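Local coordinates for protein TBC1 domain family member 22A (Homo sapiens, PDB 2QFZ) that probably acts as a GTPase-activating protein for Rab family GTPases through the TBC domain held in this chain, and forms homodimers and binds 14-3-3 proteins, at residues A76-Q79 / R80-E84; F157-V160 / F161-Y165; F130-I133 / L134-A138; P54-P57 / M58-L62. One frame throughout, in Å; residues are numbered along the deposited sequence.

Contact 1: residues A76-Q79 / R80-E84; sequences ATLQ and RKQKE
Gln79 and Lys83 lie side by side, one turn apart on the alpha-helix 74-91 of the TBC domain. Their chains point the same way. The flat amide of Gln79 rests against the aliphatic end of the lysine, with Gln79 CD 3.6 Å from Lys83 CE. A bend at the last lysine torsion (chi4 -54°) leaves CE, not the ammonium, nearest the amide. Thr77 and Lys81 pair in a similar manner. The methyl Thr77 CG2 sits 3.8 Å from Lys81 CE, while the ammonium reaches on to the carbonyl of Tyr66. Thr77 OG1 turns back to the carbonyl of Arg73, which leaves the methyl for the lysine chain. Leu78 and Gln82 meet at a slant instead. Leu78 CG is 3.5 Å from Gln82 NE2, and that amide nitrogen donates a hydrogen bond to Asp190 on helix 181-200. This buried glutamine thus faces the domain interior, whereas Gln79 and Lys83 are on the solvent side. Four i to i+4 backbone hydrogen bonds hold the turns together, the straightest from Lys83 N to Gln79 O (169°). On the outer side Arg80 bends at chi3 and folds back along the preceding turn, which leaves its NH1 3.8 Å from Ala76 CB.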
loop_
_atom_site.group_PDB
_atom_site.type_symbol
_atom_site.label_atom_id
_atom_site.label_comp_id
_atom_site.label_asym_id
_atom_site.label_seq_id
_atom_site.Cartn_x
_atom_site.Cartn_y
_atom_site.Cartn_z
ATOM N N ALA A 76 17.307 -13.917 15.087
ATOM C CA ALA A 76 18.204 -14.568 14.097
ATOM C C ALA A 76 17.674 -14.415 12.680
ATOM O O ALA A 76 18.433 -14.116 11.761
ATOM C CB ALA A 76 18.394 -16.086 14.434
ATOM N N THR A 77 16.367 -14.622 12.495
ATOM C CA THR A 77 15.754 -14.443 11.203
ATOM C C THR A 77 15.879 -12.999 10.669
ATOM O O THR A 77 16.200 -12.760 9.499
ATOM C CB THR A 77 14.254 -14.833 11.231
ATOM O OG1 THR A 77 14.105 -16.178 11.655
ATOM C CG2 THR A 77 13.661 -14.696 9.837
ATOM N N LEU A 78 15.608 -12.037 11.525
ATOM C CA LEU A 78 15.753 -10.618 11.160
ATOM C C LEU A 78 17.181 -10.292 10.783
ATOM O O LEU A 78 17.437 -9.683 9.754
ATOM C CB LEU A 78 15.299 -9.740 12.353
ATOM C CG LEU A 78 15.061 -8.244 12.110
ATOM C CD1 LEU A 78 14.089 -8.053 11.003
ATOM C CD2 LEU A 78 14.562 -7.572 13.394
ATOM N N GLN A 79 18.132 -10.625 11.644
ATOM C CA GLN A 79 19.508 -10.375 11.292
ATOM C C GLN A 79 19.907 -11.066 9.977
ATOM O O GLN A 79 20.582 -10.488 9.157
ATOM C CB GLN A 79 20.470 -10.787 12.414
ATOM C CG GLN A 79 21.853 -10.193 12.188
ATOM C CD GLN A 79 22.983 -10.870 12.984
ATOM O OE1 GLN A 79 23.106 -12.104 13.009
ATOM N NE2 GLN A 79 23.849 -10.042 13.603
ATOM N N ARG A 80 19.503 -12.303 9.772
ATOM C CA ARG A 80 19.915 -12.984 8.517
ATOM C C ARG A 80 19.267 -12.370 7.268
ATOM O O ARG A 80 19.943 -12.190 6.263
ATOM C CB ARG A 80 19.694 -14.495 8.622
ATOM C CG ARG A 80 20.587 -15.052 9.735
ATOM C CD ARG A 80 20.830 -16.462 9.680
ATOM N NE ARG A 80 20.093 -17.270 10.644
ATOM C CZ ARG A 80 20.639 -18.143 11.511
ATOM N NH1 ARG A 80 19.861 -18.866 12.284
ATOM N NH2 ARG A 80 21.936 -18.273 11.641
ATOM N N LYS A 81 17.987 -11.994 7.345
ATOM C CA LYS A 81 17.327 -11.334 6.180
ATOM C C LYS A 81 17.915 -9.960 5.913
ATOM O O LYS A 81 18.092 -9.570 4.777
ATOM C CB LYS A 81 15.821 -11.281 6.363
ATOM C CG LYS A 81 15.148 -12.627 6.282
ATOM C CD LYS A 81 13.654 -12.505 6.291
ATOM C CE LYS A 81 12.949 -13.856 6.240
ATOM N NZ LYS A 81 11.446 -13.737 6.236
ATOM N N GLN A 82 18.247 -9.213 6.963
ATOM C CA GLN A 82 18.897 -7.933 6.769
ATOM C C GLN A 82 20.276 -8.108 6.087
ATOM O O GLN A 82 20.577 -7.412 5.130
ATOM C CB GLN A 82 19.036 -7.181 8.094
ATOM C CG GLN A 82 17.725 -6.511 8.574
ATOM C CD GLN A 82 17.736 -6.216 10.044
ATOM O OE1 GLN A 82 18.667 -6.602 10.770
ATOM N NE2 GLN A 82 16.691 -5.538 10.508
ATOM N N LYS A 83 21.096 -9.051 6.570
ATOM C CA LYS A 83 22.383 -9.316 5.929
ATOM C C LYS A 83 22.225 -9.711 4.473
ATOM O O LYS A 83 23.033 -9.351 3.653
ATOM C CB LYS A 83 23.138 -10.428 6.670
ATOM C CG LYS A 83 23.655 -9.969 8.016
ATOM C CD LYS A 83 24.530 -11.006 8.675
ATOM C CE LYS A 83 24.964 -10.523 10.031
ATOM N NZ LYS A 83 25.610 -9.167 9.953
ATOM N N GLU A 84 21.179 -10.465 4.140
ATOM C CA GLU A 84 20.979 -10.882 2.735
ATOM C C GLU A 84 20.765 -9.656 1.828
ATOM O O GLU A 84 21.273 -9.603 0.706
ATOM C CB GLU A 84 19.812 -11.872 2.640
ATOM C CG GLU A 84 19.457 -12.305 1.245
#

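Contact 2: residues F157-V160 / F161-Y165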
loop_
_atom_site.group_PDB
_atom_site.type_symbol
_atom_site.label_atom_id
_atom_site.label_comp_id
_atom_site.label_asym_id
_atom_site.label_seq_id
_atom_site.Cartn_x
_atom_site.Cartn_y
_atom_site.Cartn_z
ATOM N N PHE A 157 5.584 1.354 4.272
ATOM C CA PHE A 157 6.511 0.533 5.055
ATOM C C PHE A 157 7.610 1.422 5.726
ATOM O O PHE A 157 7.899 1.309 6.900
ATOM C CB PHE A 157 7.107 -0.542 4.155
ATOM C CG PHE A 157 6.108 -1.531 3.659
ATOM C CD1 PHE A 157 5.518 -2.418 4.536
ATOM C CD2 PHE A 157 5.747 -1.577 2.336
ATOM C CE1 PHE A 157 4.592 -3.365 4.100
ATOM C CE2 PHE A 157 4.806 -2.525 1.891
ATOM C CZ PHE A 157 4.249 -3.419 2.774
ATOM N N PHE A 158 8.153 2.355 4.978
ATOM C CA PHE A 158 9.295 3.106 5.445
ATOM C C PHE A 158 8.854 4.025 6.580
ATOM O O PHE A 158 9.517 4.105 7.604
ATOM C CB PHE A 158 9.949 3.901 4.293
ATOM C CG PHE A 158 11.056 4.819 4.750
ATOM C CD1 PHE A 158 12.374 4.336 4.888
ATOM C CD2 PHE A 158 10.777 6.146 5.093
ATOM C CE1 PHE A 158 13.412 5.205 5.339
ATOM C CE2 PHE A 158 11.778 7.005 5.563
ATOM C CZ PHE A 158 13.102 6.543 5.668
ATOM N N VAL A 159 7.717 4.706 6.401
ATOM C CA VAL A 159 7.217 5.632 7.404
ATOM C C VAL A 159 6.812 4.882 8.672
ATOM O O VAL A 159 7.187 5.273 9.757
ATOM C CB VAL A 159 6.068 6.517 6.841
ATOM C CG1 VAL A 159 5.284 7.158 7.969
ATOM C CG2 VAL A 159 6.645 7.556 5.870
ATOM N N VAL A 160 6.101 3.775 8.529
ATOM C CA VAL A 160 5.724 2.962 9.679
ATOM C C VAL A 160 6.983 2.514 10.445
ATOM O O VAL A 160 7.070 2.726 11.675
ATOM C CB VAL A 160 4.784 1.771 9.260
ATOM C CG1 VAL A 160 4.678 0.673 10.316
ATOM C CG2 VAL A 160 3.394 2.308 8.922
ATOM N N PHE A 161 7.962 1.950 9.724
ATOM C CA PHE A 161 9.159 1.415 10.355
ATOM C C PHE A 161 10.096 2.503 10.913
ATOM O O PHE A 161 10.613 2.337 11.997
ATOM C CB PHE A 161 9.936 0.455 9.434
ATOM C CG PHE A 161 9.141 -0.720 8.946
ATOM C CD1 PHE A 161 8.047 -1.216 9.649
ATOM C CD2 PHE A 161 9.527 -1.381 7.785
ATOM C CE1 PHE A 161 7.322 -2.326 9.172
ATOM C CE2 PHE A 161 8.802 -2.491 7.310
ATOM C CZ PHE A 161 7.699 -2.968 8.030
ATOM N N ILE A 162 10.264 3.636 10.231
ATOM C CA ILE A 162 11.112 4.692 10.771
ATOM C C ILE A 162 10.487 5.326 12.011
ATOM O O ILE A 162 11.204 5.785 12.892
ATOM C CB ILE A 162 11.503 5.744 9.708
ATOM C CG1 ILE A 162 12.765 6.498 10.174
ATOM C CG2 ILE A 162 10.352 6.726 9.415
ATOM C CD1 ILE A 162 13.613 7.015 9.071
ATOM N N CYS A 163 9.150 5.294 12.112
ATOM C CA CYS A 163 8.439 5.867 13.246
ATOM C C CYS A 163 8.643 5.117 14.574
ATOM O O CYS A 163 8.292 5.642 15.611
ATOM C CB CYS A 163 6.931 6.019 12.955
ATOM S SG CYS A 163 6.511 7.511 11.963
ATOM N N GLU A 164 9.206 3.908 14.544
ATOM C CA GLU A 164 9.565 3.177 15.771
ATOM C C GLU A 164 10.850 3.808 16.460
ATOM O O GLU A 164 11.207 3.443 17.601
ATOM C CB GLU A 164 9.781 1.673 15.418
ATOM C CG GLU A 164 9.727 0.669 16.641
ATOM C CD GLU A 164 9.807 -0.800 16.230
ATOM O OE1 GLU A 164 10.314 -1.096 15.121
ATOM O OE2 GLU A 164 9.337 -1.685 16.997
ATOM N N TYR A 165 11.516 4.737 15.767
ATOM C CA TYR A 165 12.809 5.296 16.192
ATOM C C TYR A 165 12.884 6.820 16.218
ATOM O O TYR A 165 13.992 7.360 16.301
ATOM C CB TYR A 165 13.910 4.795 15.261
ATOM C CG TYR A 165 14.084 3.304 15.262
ATOM C CD1 TYR A 165 14.791 2.701 16.250
ATOM C CD2 TYR A 165 13.515 2.495 14.269
ATOM C CE1 TYR A 165 14.964 1.353 16.283
ATOM C CE2 TYR A 165 13.665 1.113 14.306
ATOM C CZ TYR A 165 14.425 0.557 15.323
ATOM O OH TYR A 165 14.638 -0.801 15.445
#
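Phe158 and Ile162 form the apolar centre, one turn apart on helix 150-162. Their side chains run together in the same direction, and Ile162 CD1 comes to 3.5 Å from Phe158 CZ. The isoleucine reaches the ring because CG1 lies opposite the backbone N (chi1 -159°). CB of Ile162 lies over one face of the same ring. Phe157 and Phe161 also run alongside each other. Phe161 CZ is at the edge of the Phe157 ring, 4.2 Å from CD1 of Phe157, so the two rings do not stack. The Phe161 ring instead lays one face over the carbonyl of its neighbour, with Phe157 O 3.1 Å from Phe161 CG. Beside it, Val160 CG1 stands 3.9 Å from Phe161 CD1. Lys61 of helix 56-63 makes a cation-pi contact with Phe161. With only an alanine in place of Phe161, Lys61 would probably lose its aromatic partner and a gap would open beside Phe157 and Val160. Further out, Val159 CG1 touches Cys163 SG at 4.2 Å. Backbone hydrogen bonds run from Phe161 N to Phe157 O at 2.9 Å and from Ile162 N to Phe158 O at 2.8 Å. Cys163 N is shared between Val159 O, at 3.1 Å, and, weakly, Val160 O. Backbone hydrogen bonds thus hold the buried turn, and hydrocarbon and aromatic packing is added to them.

Contact 3: residues F130-I133 / L134-A138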
loop_
_atom_site.group_PDB
_atom_site.type_symbol
_atom_site.label_atom_id
_atom_site.label_comp_id
_atom_site.label_asym_id
_atom_site.label_seq_id
_atom_site.Cartn_x
_atom_site.Cartn_y
_atom_site.Cartn_z
ATOM N N PHE A 130 15.207 5.311 -1.021
ATOM C CA PHE A 130 14.071 4.983 -1.917
ATOM C C PHE A 130 14.550 4.484 -3.248
ATOM O O PHE A 130 14.064 3.454 -3.705
ATOM C CB PHE A 130 13.127 6.199 -2.088
ATOM C CG PHE A 130 12.049 6.303 -1.012
ATOM C CD1 PHE A 130 12.362 6.205 0.324
ATOM C CD2 PHE A 130 10.713 6.504 -1.353
ATOM C CE1 PHE A 130 11.379 6.306 1.307
ATOM C CE2 PHE A 130 9.737 6.603 -0.380
ATOM C CZ PHE A 130 10.079 6.503 0.955
ATOM N N GLU A 131 15.504 5.210 -3.869
ATOM C CA GLU A 131 16.115 4.811 -5.177
ATOM C C GLU A 131 16.811 3.467 -5.135
ATOM O O GLU A 131 16.734 2.654 -6.086
ATOM C CB GLU A 131 17.150 5.882 -5.651
ATOM C CG GLU A 131 16.517 7.170 -6.103
ATOM C CD GLU A 131 17.507 8.273 -6.454
ATOM O OE1 GLU A 131 18.728 8.010 -6.471
ATOM O OE2 GLU A 131 17.041 9.424 -6.721
ATOM N N ARG A 132 17.526 3.232 -4.037
ATOM C CA ARG A 132 18.261 1.994 -3.887
ATOM C C ARG A 132 17.348 0.799 -3.714
ATOM O O ARG A 132 17.563 -0.252 -4.341
ATOM C CB ARG A 132 19.234 2.105 -2.716
ATOM C CG ARG A 132 20.258 1.013 -2.718
ATOM C CD ARG A 132 21.429 1.373 -1.872
ATOM N NE ARG A 132 21.011 1.983 -0.615
ATOM C CZ ARG A 132 21.810 2.602 0.237
ATOM N NH1 ARG A 132 23.134 2.691 0.005
ATOM N NH2 ARG A 132 21.288 3.104 1.359
ATOM N N ILE A 133 16.334 0.916 -2.853
ATOM C CA ILE A 133 15.315 -0.177 -2.701
ATOM C C ILE A 133 14.658 -0.504 -4.049
ATOM O O ILE A 133 14.535 -1.675 -4.441
ATOM C CB ILE A 133 14.191 0.203 -1.683
ATOM C CG1 ILE A 133 14.710 0.171 -0.245
ATOM C CG2 ILE A 133 12.961 -0.759 -1.799
ATOM C CD1 ILE A 133 13.743 0.837 0.778
ATOM N N LEU A 134 14.242 0.552 -4.760
ATOM C CA LEU A 134 13.515 0.411 -6.025
ATOM C C LEU A 134 14.433 -0.130 -7.144
ATOM O O LEU A 134 14.069 -1.048 -7.877
ATOM C CB LEU A 134 12.834 1.763 -6.404
ATOM C CG LEU A 134 11.611 2.118 -5.550
ATOM C CD1 LEU A 134 11.206 3.560 -5.718
ATOM C CD2 LEU A 134 10.475 1.161 -5.893
ATOM N N PHE A 135 15.659 0.359 -7.206
ATOM C CA PHE A 135 16.659 -0.179 -8.157
ATOM C C PHE A 135 16.983 -1.681 -7.913
ATOM O O PHE A 135 17.032 -2.495 -8.870
ATOM C CB PHE A 135 17.938 0.690 -8.119
ATOM C CG PHE A 135 18.988 0.286 -9.120
ATOM C CD1 PHE A 135 18.972 0.794 -10.399
ATOM C CD2 PHE A 135 19.995 -0.593 -8.776
ATOM C CE1 PHE A 135 19.935 0.405 -11.343
ATOM C CE2 PHE A 135 20.962 -0.987 -9.720
ATOM C CZ PHE A 135 20.925 -0.477 -10.997
ATOM N N ILE A 136 17.183 -2.065 -6.654
ATOM C CA ILE A 136 17.450 -3.489 -6.331
ATOM C C ILE A 136 16.238 -4.387 -6.643
ATOM O O ILE A 136 16.376 -5.459 -7.256
ATOM C CB ILE A 136 17.925 -3.657 -4.858
ATOM C CG1 ILE A 136 19.380 -3.169 -4.716
ATOM C CG2 ILE A 136 17.835 -5.109 -4.370
ATOM C CD1 ILE A 136 19.850 -3.090 -3.255
ATOM N N TRP A 137 15.042 -3.954 -6.242
ATOM C CA TRP A 137 13.817 -4.698 -6.591
ATOM C C TRP A 137 13.703 -4.954 -8.124
ATOM O O TRP A 137 13.401 -6.066 -8.565
ATOM C CB TRP A 137 12.560 -3.989 -6.056
ATOM C CG TRP A 137 11.414 -4.877 -6.184
ATOM C CD1 TRP A 137 10.962 -5.759 -5.258
ATOM C CD2 TRP A 137 10.579 -5.023 -7.327
ATOM N NE1 TRP A 137 9.869 -6.450 -5.757
ATOM C CE2 TRP A 137 9.619 -6.014 -7.024
ATOM C CE3 TRP A 137 10.517 -4.378 -8.583
ATOM C CZ2 TRP A 137 8.633 -6.403 -7.927
ATOM C CZ3 TRP A 137 9.541 -4.802 -9.494
ATOM C CH2 TRP A 137 8.619 -5.786 -9.150
ATOM N N ALA A 138 13.979 -3.909 -8.906
ATOM C CA ALA A 138 13.843 -3.917 -10.372
ATOM C C ALA A 138 14.833 -4.875 -11.035
ATOM O O ALA A 138 14.446 -5.658 -11.874
ATOM C CB ALA A 138 14.025 -2.525 -10.915
#
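Arg132 and Ile136 make the one direct side-chain approach within 4.5 Å between residues 130-133 and 134-138 of helix 124-140. They run alongside each other in the same direction, with Arg132 CG 4.2 Å from Ile136 CD1. The touch is light and uses only the aliphatic root of the arginine. Its chain bends at chi3 (43°), and its guanidinium forms a salt bridge with Glu188. Other side chains pack on backbone carbonyls. Leu134 folds back over the preceding turn, its CG 3.3 Å from Phe130 O. The torsion responsible sets CG opposite its own carbonyl carbon (chi1 -73°). Phe135 behaves differently. Its CB is 3.1 Å from Glu131 O, but its ring projects off the helix, as does the indole of Trp137, which stacks on His141. Four i to i+4 backbone hydrogen bonds make up the polar part. The shortest joins Phe135 N to Glu131 O at 2.8 Å, and that of Trp137 N to Ile133 O is nearly straight (168°). The carboxylate of Glu131 is held by the hydroxyl of Tyr105. With side chains spread so widely, the turn meets several helices at once. Ile133 and Ile136 pack on Tyr85 of helix 74-91, Ile136 and Trp137 on helix 181-200, and Phe130 and Leu134 on helix 150-162.

Contact 4: residues P54-P57 / M58-L62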
loop_
_atom_site.group_PDB
_atom_site.type_symbol
_atom_site.label_atom_id
_atom_site.label_comp_id
_atom_site.label_asym_id
_atom_site.label_seq_id
_atom_site.Cartn_x
_atom_site.Cartn_y
_atom_site.Cartn_z
ATOM N N PRO A 54 2.059 1.996 18.422
ATOM C CA PRO A 54 3.178 1.338 19.137
ATOM C C PRO A 54 3.523 -0.105 18.711
ATOM O O PRO A 54 4.692 -0.514 18.741
ATOM C CB PRO A 54 2.704 1.360 20.614
ATOM C CG PRO A 54 1.842 2.584 20.676
ATOM C CD PRO A 54 1.084 2.559 19.376
ATOM N N VAL A 55 2.529 -0.871 18.310
ATOM C CA VAL A 55 2.767 -2.240 17.877
ATOM C C VAL A 55 2.633 -2.443 16.359
ATOM O O VAL A 55 2.719 -3.583 15.871
ATOM C CB VAL A 55 1.850 -3.210 18.670
ATOM C CG1 VAL A 55 2.267 -3.218 20.122
ATOM C CG2 VAL A 55 0.363 -2.832 18.530
ATOM N N ARG A 56 2.460 -1.351 15.590
ATOM C CA ARG A 56 2.222 -1.504 14.160
ATOM C C ARG A 56 3.438 -2.065 13.415
ATOM O O ARG A 56 3.288 -3.004 12.675
ATOM C CB ARG A 56 1.654 -0.220 13.492
ATOM C CG ARG A 56 1.329 -0.379 12.051
ATOM C CD ARG A 56 0.854 0.942 11.415
ATOM N NE ARG A 56 -0.587 1.156 11.537
ATOM C CZ ARG A 56 -1.178 2.265 11.977
ATOM N NH1 ARG A 56 -0.474 3.288 12.413
ATOM N NH2 ARG A 56 -2.502 2.327 12.009
ATOM N N PRO A 57 4.652 -1.525 13.644
ATOM C CA PRO A 57 5.798 -2.101 12.964
ATOM C C PRO A 57 5.962 -3.620 13.129
ATOM O O PRO A 57 6.135 -4.316 12.129
ATOM C CB PRO A 57 6.992 -1.334 13.585
ATOM C CG PRO A 57 6.343 0.008 13.966
ATOM C CD PRO A 57 5.050 -0.421 14.533
ATOM N N MET A 58 5.954 -4.143 14.352
ATOM C CA MET A 58 6.108 -5.616 14.507
ATOM C C MET A 58 4.874 -6.397 13.994
ATOM O O MET A 58 5.006 -7.518 13.489
ATOM C CB MET A 58 6.374 -5.957 15.973
ATOM C CG MET A 58 6.581 -7.453 16.299
ATOM S SD MET A 58 7.828 -8.357 15.323
ATOM C CE MET A 58 9.335 -7.449 15.755
ATOM N N THR A 59 3.663 -5.854 14.202
ATOM C CA THR A 59 2.455 -6.492 13.656
ATOM C C THR A 59 2.535 -6.643 12.118
ATOM O O THR A 59 2.363 -7.742 11.601
ATOM C CB THR A 59 1.169 -5.781 14.103
ATOM O OG1 THR A 59 1.115 -5.726 15.528
ATOM C CG2 THR A 59 -0.095 -6.516 13.607
ATOM N N TRP A 60 2.829 -5.562 11.396
ATOM C CA TRP A 60 3.034 -5.657 9.941
ATOM C C TRP A 60 4.087 -6.687 9.533
ATOM O O TRP A 60 3.905 -7.474 8.565
ATOM C CB TRP A 60 3.408 -4.284 9.362
ATOM C CG TRP A 60 2.273 -3.348 9.159
ATOM C CD1 TRP A 60 1.084 -3.358 9.791
ATOM C CD2 TRP A 60 2.241 -2.218 8.263
ATOM N NE1 TRP A 60 0.278 -2.351 9.323
ATOM C CE2 TRP A 60 0.963 -1.629 8.386
ATOM C CE3 TRP A 60 3.122 -1.717 7.304
ATOM C CZ2 TRP A 60 0.563 -0.535 7.617
ATOM C CZ3 TRP A 60 2.730 -0.614 6.542
ATOM C CH2 TRP A 60 1.465 -0.031 6.714
ATOM N N LYS A 61 5.197 -6.692 10.247
ATOM C CA LYS A 61 6.222 -7.708 10.015
ATOM C C LYS A 61 5.746 -9.133 10.214
ATOM O O LYS A 61 6.122 -10.017 9.438
ATOM C CB LYS A 61 7.468 -7.443 10.840
ATOM C CG LYS A 61 8.210 -6.218 10.368
ATOM C CD LYS A 61 9.440 -5.914 11.247
ATOM C CE LYS A 61 9.742 -4.437 11.195
ATOM N NZ LYS A 61 11.064 -4.163 11.809
ATOM N N LEU A 62 4.928 -9.381 11.226
ATOM C CA LEU A 62 4.403 -10.727 11.429
ATOM C C LEU A 62 3.319 -11.132 10.419
ATOM O O LEU A 62 3.333 -12.275 9.913
ATOM C CB LEU A 62 3.886 -10.938 12.845
ATOM C CG LEU A 62 4.976 -10.954 13.900
ATOM C CD1 LEU A 62 4.356 -10.757 15.296
ATOM C CD2 LEU A 62 5.838 -12.268 13.799
HETATM O O HOH W 1 6.360 -2.551 16.920
#
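Arg56 extends with CG opposite its backbone N (chi1 -177°), while Trp60 turns the other way, with CG opposite its carbonyl carbon (chi1 -79°). These two torsions lay the arginine chain over the indole. Arg56 CG sits 3.8 Å from the centroid of the five-membered ring of Trp60, a CH-pi contact over the face. The guanidinium does not stack, for its plane is 65° from the indole. Both polar ends meet Asp268: Arg56 NE by a salt bridge and Trp60 NE1 by a hydrogen bond, each to the same carboxylate oxygen. A leucine in place of Trp60 would probably leave Asp268 short of one donor and strip the arginine chain of its flat support. Two donors of Thr59 grip Val55 O: the backbone N at 3.0 Å and OG1 at 2.7 Å, the hydroxyl coming from above the carbonyl plane. A water bridges Pro54 O and Met58 N, with Met58 N 3.0 Å from it. Lys61 N bonds to Pro57 O, and its ammonium forms a salt bridge with Asp190. Val55 occupies the N-cap position and Pro57 lies in the first turn, where proline fits because no backbone N-H is needed. This is a standard helix start, here opening helix 56-63 of the TBC domain.

In the fold
All four contacts are local, between side chains about one turn apart, on four helices of the alpha-helical TBC domain. Along the chain come contact 4 (helix 56-63), contact 1 (helix 74-91), contact 3 (helix 124-140) and contact 2 (helix 150-162). The centre of contact 2 is about 10 Å from that of contact 4, where Val160 packs on Pro57 and Trp60. Contact 3 is about 18 Å away between centres, and there Phe158 meets Phe130 edge-to-face. Contact 1 is at the surface and touches none of them, its nearest atoms about 5 Å from contact 4. Contacts 2, 3 and 4 form one packed body; Asp190 of helix 181-200 joins contact 1 to it through Gln82 and Lys61.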